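Local coordinates for DUF2020 domain-containing protein (Corynebacterium diphtheriae, PDB 3V7B) that is of unknown function but belongs to the DUF2020 family and folds as an antiparallel sheet flanked by helices, at residues F12-M17 and M72-P77; G114-V119 and V127-Q132. One frame throughout, in Å; residues are numbered along the deposited sequence. Where two conformers were deposited one is given.

Interaction 1: F12-M17 and M72-P77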
loop_
_atom_site.group_PDB
_atom_site.type_symbol
_atom_site.label_atom_id
_atom_site.label_comp_id
_atom_site.label_asym_id
_atom_site.label_seq_id
_atom_site.Cartn_x
_atom_site.Cartn_y
_atom_site.Cartn_z
ATOM N N PHE A 12 3.371 -14.165 -1.003
ATOM C CA PHE A 12 2.117 -13.328 -0.996
ATOM C C PHE A 12 1.978 -12.409 0.245
ATOM O O PHE A 12 1.345 -11.323 0.176
ATOM C CB PHE A 12 0.875 -14.210 -1.097
ATOM C CG PHE A 12 0.517 -14.902 0.167
ATOM C CD1 PHE A 12 1.271 -16.017 0.607
ATOM C CD2 PHE A 12 -0.497 -14.442 0.976
ATOM C CE1 PHE A 12 0.985 -16.615 1.822
ATOM C CE2 PHE A 12 -0.838 -15.108 2.191
ATOM C CZ PHE A 12 -0.089 -16.170 2.603
ATOM N N ASP A 13 2.573 -12.813 1.357
ATOM C CA ASP A 13 2.367 -12.117 2.636
ATOM C C ASP A 13 3.626 -11.292 3.037
ATOM O O ASP A 13 3.772 -10.941 4.175
ATOM C CB ASP A 13 1.974 -13.097 3.753
ATOM C CG ASP A 13 2.999 -14.250 3.956
ATOM O OD1 ASP A 13 3.963 -14.453 3.156
ATOM O OD2 ASP A 13 2.745 -15.002 4.907
ATOM N N ALA A 14 4.543 -11.048 2.081
ATOM C CA ALA A 14 5.706 -10.173 2.325
ATOM C C ALA A 14 5.261 -8.752 2.661
ATOM O O ALA A 14 4.296 -8.193 2.041
ATOM C CB ALA A 14 6.673 -10.129 1.127
ATOM N N LEU A 15 5.985 -8.138 3.604
ATOM C CA LEU A 15 5.660 -6.776 3.964
ATOM C C LEU A 15 6.870 -5.888 3.651
ATOM O O LEU A 15 7.991 -6.327 3.776
ATOM C CB LEU A 15 5.331 -6.662 5.441
ATOM C CG LEU A 15 4.014 -7.306 5.869
ATOM C CD1 LEU A 15 3.915 -7.354 7.386
ATOM C CD2 LEU A 15 2.876 -6.497 5.298
ATOM N N PRO A 16 6.647 -4.622 3.282
ATOM C CA PRO A 16 7.756 -3.673 3.014
ATOM C C PRO A 16 8.686 -3.501 4.217
ATOM O O PRO A 16 8.204 -3.412 5.339
ATOM C CB PRO A 16 7.036 -2.386 2.756
ATOM C CG PRO A 16 5.662 -2.796 2.321
ATOM C CD PRO A 16 5.336 -3.981 3.121
HETATM N N MSE A 17 9.977 -3.362 3.975
HETATM C CA MSE A 17 10.954 -3.158 5.066
HETATM C C MSE A 17 12.068 -2.224 4.567
HETATM O O MSE A 17 13.163 -2.660 4.200
HETATM C CB MSE A 17 11.546 -4.503 5.570
HETATM C CG MSE A 17 10.538 -5.587 5.995
HETATM SE SE MSE A 17 11.443 -7.285 6.509
HETATM C CE MSE A 17 11.996 -6.599 8.277
HETATM N N MSE A 72 2.235 -0.696 -0.983
HETATM C CA MSE A 72 2.906 -1.822 -1.587
HETATM C C MSE A 72 2.301 -2.238 -2.932
HETATM O O MSE A 72 1.099 -2.503 -3.045
HETATM C CB MSE A 72 2.965 -3.021 -0.643
HETATM C CG MSE A 72 3.736 -4.258 -1.259
HETATM SE SE MSE A 72 3.866 -5.684 0.059
HETATM C CE MSE A 72 1.929 -6.043 0.124
ATOM N N VAL A 73 3.162 -2.248 -3.960
ATOM C CA VAL A 73 2.865 -2.695 -5.296
ATOM C C VAL A 73 3.493 -4.066 -5.602
ATOM O O VAL A 73 4.679 -4.266 -5.467
ATOM C CB VAL A 73 3.276 -1.659 -6.373
ATOM C CG1 VAL A 73 2.883 -2.197 -7.788
ATOM C CG2 VAL A 73 2.528 -0.333 -6.104
ATOM N N ARG A 74 2.673 -5.061 -5.972
ATOM C CA ARG A 74 3.124 -6.416 -6.150
ATOM C C ARG A 74 2.921 -6.839 -7.605
ATOM O O ARG A 74 1.882 -6.629 -8.179
ATOM C CB ARG A 74 2.343 -7.395 -5.309
ATOM C CG ARG A 74 2.655 -7.461 -3.849
ATOM C CD ARG A 74 4.058 -7.405 -3.436
ATOM N NE ARG A 74 4.864 -8.503 -4.031
ATOM C CZ ARG A 74 5.054 -9.706 -3.523
ATOM N NH1 ARG A 74 4.603 -10.015 -2.339
ATOM N NH2 ARG A 74 5.779 -10.597 -4.193
ATOM N N HIS A 75 3.930 -7.357 -8.208
ATOM C CA HIS A 75 3.746 -7.993 -9.516
ATOM C C HIS A 75 3.911 -9.484 -9.270
ATOM O O HIS A 75 5.038 -10.014 -9.039
ATOM C CB HIS A 75 4.746 -7.460 -10.530
ATOM C CG HIS A 75 4.469 -6.051 -10.984
ATOM N ND1 HIS A 75 4.707 -4.952 -10.182
ATOM C CD2 HIS A 75 4.037 -5.553 -12.207
ATOM C CE1 HIS A 75 4.374 -3.837 -10.847
ATOM N NE2 HIS A 75 3.963 -4.196 -12.091
HETATM N N MSE A 76 2.799 -10.186 -9.243
HETATM C CA MSE A 76 2.805 -11.636 -8.940
HETATM C C MSE A 76 2.951 -12.462 -10.238
HETATM O O MSE A 76 2.712 -11.958 -11.335
HETATM C CB MSE A 76 1.545 -12.070 -8.187
HETATM C CG MSE A 76 1.288 -11.311 -6.850
HETATM SE SE MSE A 76 2.857 -11.260 -5.633
HETATM C CE MSE A 76 2.686 -13.061 -4.933
ATOM N N PRO A 77 3.404 -13.731 -10.118
ATOM C CA PRO A 77 3.510 -14.686 -11.270
ATOM C C PRO A 77 2.206 -15.037 -11.912
ATOM O O PRO A 77 2.204 -15.550 -13.046
ATOM C CB PRO A 77 4.051 -15.974 -10.619
ATOM C CG PRO A 77 4.649 -15.565 -9.348
ATOM C CD PRO A 77 3.925 -14.338 -8.863
HETATM O O HOH W 1 3.003 -9.024 -0.349
#

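Interaction 2: G114-V119 and V127-Q132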
loop_
_atom_site.group_PDB
_atom_site.type_symbol
_atom_site.label_atom_id
_atom_site.label_comp_id
_atom_site.label_asym_id
_atom_site.label_seq_id
_atom_site.Cartn_x
_atom_site.Cartn_y
_atom_site.Cartn_z
ATOM N N GLY A 114 -6.722 1.018 12.324
ATOM C CA GLY A 114 -6.226 1.475 11.033
ATOM C C GLY A 114 -7.116 1.061 9.876
ATOM O O GLY A 114 -8.244 0.575 10.063
ATOM N N ALA A 115 -6.593 1.217 8.640
ATOM C CA ALA A 115 -7.408 1.040 7.478
ATOM C C ALA A 115 -6.577 0.265 6.484
ATOM O O ALA A 115 -5.375 0.367 6.511
ATOM C CB ALA A 115 -7.821 2.391 6.883
ATOM N N VAL A 116 -7.250 -0.377 5.553
ATOM C CA VAL A 116 -6.603 -1.054 4.429
ATOM C C VAL A 116 -7.412 -0.865 3.147
ATOM O O VAL A 116 -8.641 -0.707 3.160
ATOM C CB VAL A 116 -6.402 -2.570 4.715
ATOM C CG1 VAL A 116 -7.782 -3.272 4.871
ATOM C CG2 VAL A 116 -5.411 -3.232 3.700
ATOM N N TYR A 117 -6.710 -0.890 2.022
ATOM C CA TYR A 117 -7.335 -0.823 0.753
ATOM C C TYR A 117 -6.457 -1.660 -0.146
ATOM O O TYR A 117 -5.239 -1.368 -0.346
ATOM C CB TYR A 117 -7.481 0.629 0.227
ATOM C CG TYR A 117 -8.283 0.744 -1.087
ATOM C CD1 TYR A 117 -9.663 1.074 -1.051
ATOM C CD2 TYR A 117 -7.692 0.576 -2.337
ATOM C CE1 TYR A 117 -10.412 1.182 -2.194
ATOM C CE2 TYR A 117 -8.444 0.687 -3.500
ATOM C CZ TYR A 117 -9.816 1.016 -3.418
ATOM O OH TYR A 117 -10.619 1.149 -4.524
ATOM N N ALA A 118 -7.035 -2.736 -0.655
ATOM C CA ALA A 118 -6.282 -3.756 -1.401
ATOM C C ALA A 118 -7.013 -4.214 -2.629
ATOM O O ALA A 118 -8.140 -4.677 -2.578
ATOM C CB ALA A 118 -5.942 -4.940 -0.511
ATOM N N VAL A 119 -6.380 -4.022 -3.795
ATOM C CA VAL A 119 -7.010 -4.354 -5.042
ATOM C C VAL A 119 -6.046 -5.006 -5.994
ATOM O O VAL A 119 -4.851 -4.842 -5.888
ATOM C CB VAL A 119 -7.625 -3.146 -5.778
ATOM C CG1 VAL A 119 -8.907 -2.617 -5.010
ATOM C CG2 VAL A 119 -6.526 -2.037 -5.977
ATOM N N VAL A 127 -1.658 -2.598 -2.390
ATOM C CA VAL A 127 -2.212 -2.592 -1.020
ATOM C C VAL A 127 -1.720 -1.311 -0.306
ATOM O O VAL A 127 -0.538 -0.973 -0.338
ATOM C CB VAL A 127 -1.720 -3.835 -0.194
ATOM C CG1 VAL A 127 -2.232 -3.829 1.232
ATOM C CG2 VAL A 127 -2.035 -5.176 -0.915
ATOM N N VAL A 128 -2.607 -0.652 0.415
ATOM C CA VAL A 128 -2.230 0.484 1.167
ATOM C C VAL A 128 -2.842 0.248 2.529
ATOM O O VAL A 128 -4.018 -0.133 2.604
ATOM C CB VAL A 128 -2.788 1.797 0.562
ATOM C CG1 VAL A 128 -2.568 2.993 1.444
ATOM C CG2 VAL A 128 -2.200 2.114 -0.820
ATOM N N TRP A 129 -2.009 0.432 3.551
ATOM C CA TRP A 129 -2.425 0.413 4.929
ATOM C C TRP A 129 -2.235 1.845 5.441
ATOM O O TRP A 129 -1.258 2.521 5.081
ATOM C CB TRP A 129 -1.510 -0.506 5.712
ATOM C CG TRP A 129 -1.679 -1.965 5.448
ATOM C CD1 TRP A 129 -2.588 -2.821 5.996
ATOM C CD2 TRP A 129 -0.842 -2.774 4.596
ATOM N NE1 TRP A 129 -2.366 -4.105 5.583
ATOM C CE2 TRP A 129 -1.331 -4.137 4.716
ATOM C CE3 TRP A 129 0.273 -2.514 3.790
ATOM C CZ2 TRP A 129 -0.731 -5.171 4.074
ATOM C CZ3 TRP A 129 0.856 -3.556 3.101
ATOM C CH2 TRP A 129 0.396 -4.846 3.215
ATOM N N SER A 130 -3.155 2.285 6.268
ATOM C CA SER A 130 -3.049 3.554 6.964
ATOM C C SER A 130 -3.272 3.342 8.453
ATOM O O SER A 130 -4.027 2.476 8.842
ATOM C CB SER A 130 -4.114 4.531 6.471
ATOM O OG SER A 130 -4.264 5.635 7.367
ATOM N N ASN A 131 -2.651 4.188 9.267
ATOM C CA ASN A 131 -2.858 4.133 10.727
ATOM C C ASN A 131 -4.135 4.852 11.129
ATOM O O ASN A 131 -4.444 4.914 12.312
ATOM C CB ASN A 131 -1.626 4.650 11.529
ATOM C CG ASN A 131 -1.449 6.158 11.443
ATOM O OD1 ASN A 131 -2.116 6.834 10.670
ATOM N ND2 ASN A 131 -0.528 6.702 12.272
ATOM N N GLN A 132 -4.842 5.425 10.140
ATOM C CA GLN A 132 -6.071 6.199 10.367
ATOM C C GLN A 132 -7.312 5.326 10.262
ATOM O O GLN A 132 -7.268 4.260 9.688
ATOM C CB GLN A 132 -6.150 7.325 9.317
ATOM C CG GLN A 132 -4.923 8.207 9.361
ATOM C CD GLN A 132 -4.844 9.057 10.613
ATOM O OE1 GLN A 132 -5.808 9.691 10.993
ATOM N NE2 GLN A 132 -3.680 9.096 11.243
#

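Interaction 1: F12-M17 and M72-P77
The guanidinium of Arg74 is met obliquely by Phe12 O and Ala14 CB from the 12-17 loop, while the selenium of Met76 lies over one face, 3.3 Å from the plane and offset toward the rim. At its edge, and in its plane, lies a water. The ring of Phe12 carries the CB of its neighbour Asp13 over the centre of one face. The water joins the two segments: it accepts from Arg74 NH1 at 2.7 Å and donates to both Phe12 O (2.9 Å) and Ala14 O (2.8 Å), so one molecule satisfies two loop carbonyls. Arg74 is held further by a salt bridge from NE to Asp7 and by the carbonyls of Leu10 and Pro11, which fix the rotation of its plane. On one side of this polar centre, the bent chain of Met76 brings CE within 4.0 Å of Phe12 CA. On the other, Met72 stands out from its strand with CG anti to the backbone N (chi1 -178°) and directs its CG-SE bond almost straight at Ala14 O, SE to O 3.2 Å, a geometry consistent with a chalcogen contact. The Pro16 ring crosses the Met72 side chain at about a right angle, CD lying 3.8 Å from SE, and rests also on Ala57 and Val59 of the next strand. Phe12 meets Val85, Arg84 and Trp88 of helix 79-89. The arrangement is that of an irregular N-terminal segment that runs roughly antiparallel to strand 69-75, on one face of an antiparallel sheet, beside the helix that packs on that face.

Interaction 2: G114-V119 and V127-Q132
Gly114, with a positive phi of 128° that belongs to glycine's part of the backbone map, opens its strand by laying its bare CA against Ser130 O at 3.3 Å. It begins an antiparallel beta hairpin, strands 114-121 and 124-130, in the middle of the sheet. Two hydrogen-bonded pairs, Ala115 with Ser130 and Tyr117 with Val128, each exchange two backbone bonds; Ser130 N reaches Ala115 O at 2.9 Å and Val128 N reaches Tyr117 O at 2.8 Å. The non-hydrogen-bonded pairs, Val116 with Trp129 and Ala118 with Val127, send their side chains to the face covered partly by helix 79-89. There Val116 and Trp129 lie side by side. The CG2 branch of Val116, anti to the backbone N while CG1 takes the crowded position between N and the carbonyl carbon (chi1 64°), forms a CH-pi contact over the indole, 4.0 Å from the centroid of the five-membered ring and 29° off its normal. Val127 CG1 comes over the same face of the indole, nearer the rim, and touches Val116 CG2 at 4.1 Å, so two valine methyls floor one side of the tryptophan. Further along, Ala118 CB meets Val127 CG2 at 3.9 Å. The other face of the hairpin turns to helix 135-149: Tyr117 and Val128 both pack on Ala142, and the Tyr117 hydroxyl is bonded to the backbone O of Glu100. Where the second strand ends, Ser130 makes an ST turn, its OG bonded to Asn40 and accepting from Gln132 N at 2.8 Å.

Interactions 1 and 2 come in series along the chain, with centres about 14 Å apart, and both reach a single antiparallel sheet. Strand 69-75, which carries one side of interaction 1, lies next to strand 124-130 of the interaction 2 hairpin, and a probable hydrogen bond from Val127 N to Met72 O (2.8 Å) ties them. Beside that backbone bond, side chains also meet: Leu15 CD2 and Met72 CE both pack against CH2 of Trp129. The N-terminal loop therefore reaches the hairpin through the tryptophan, on the face shared with helix 79-89. Apolar contacts through Trp129 thus join residues distant in sequence within this DUF2020 domain.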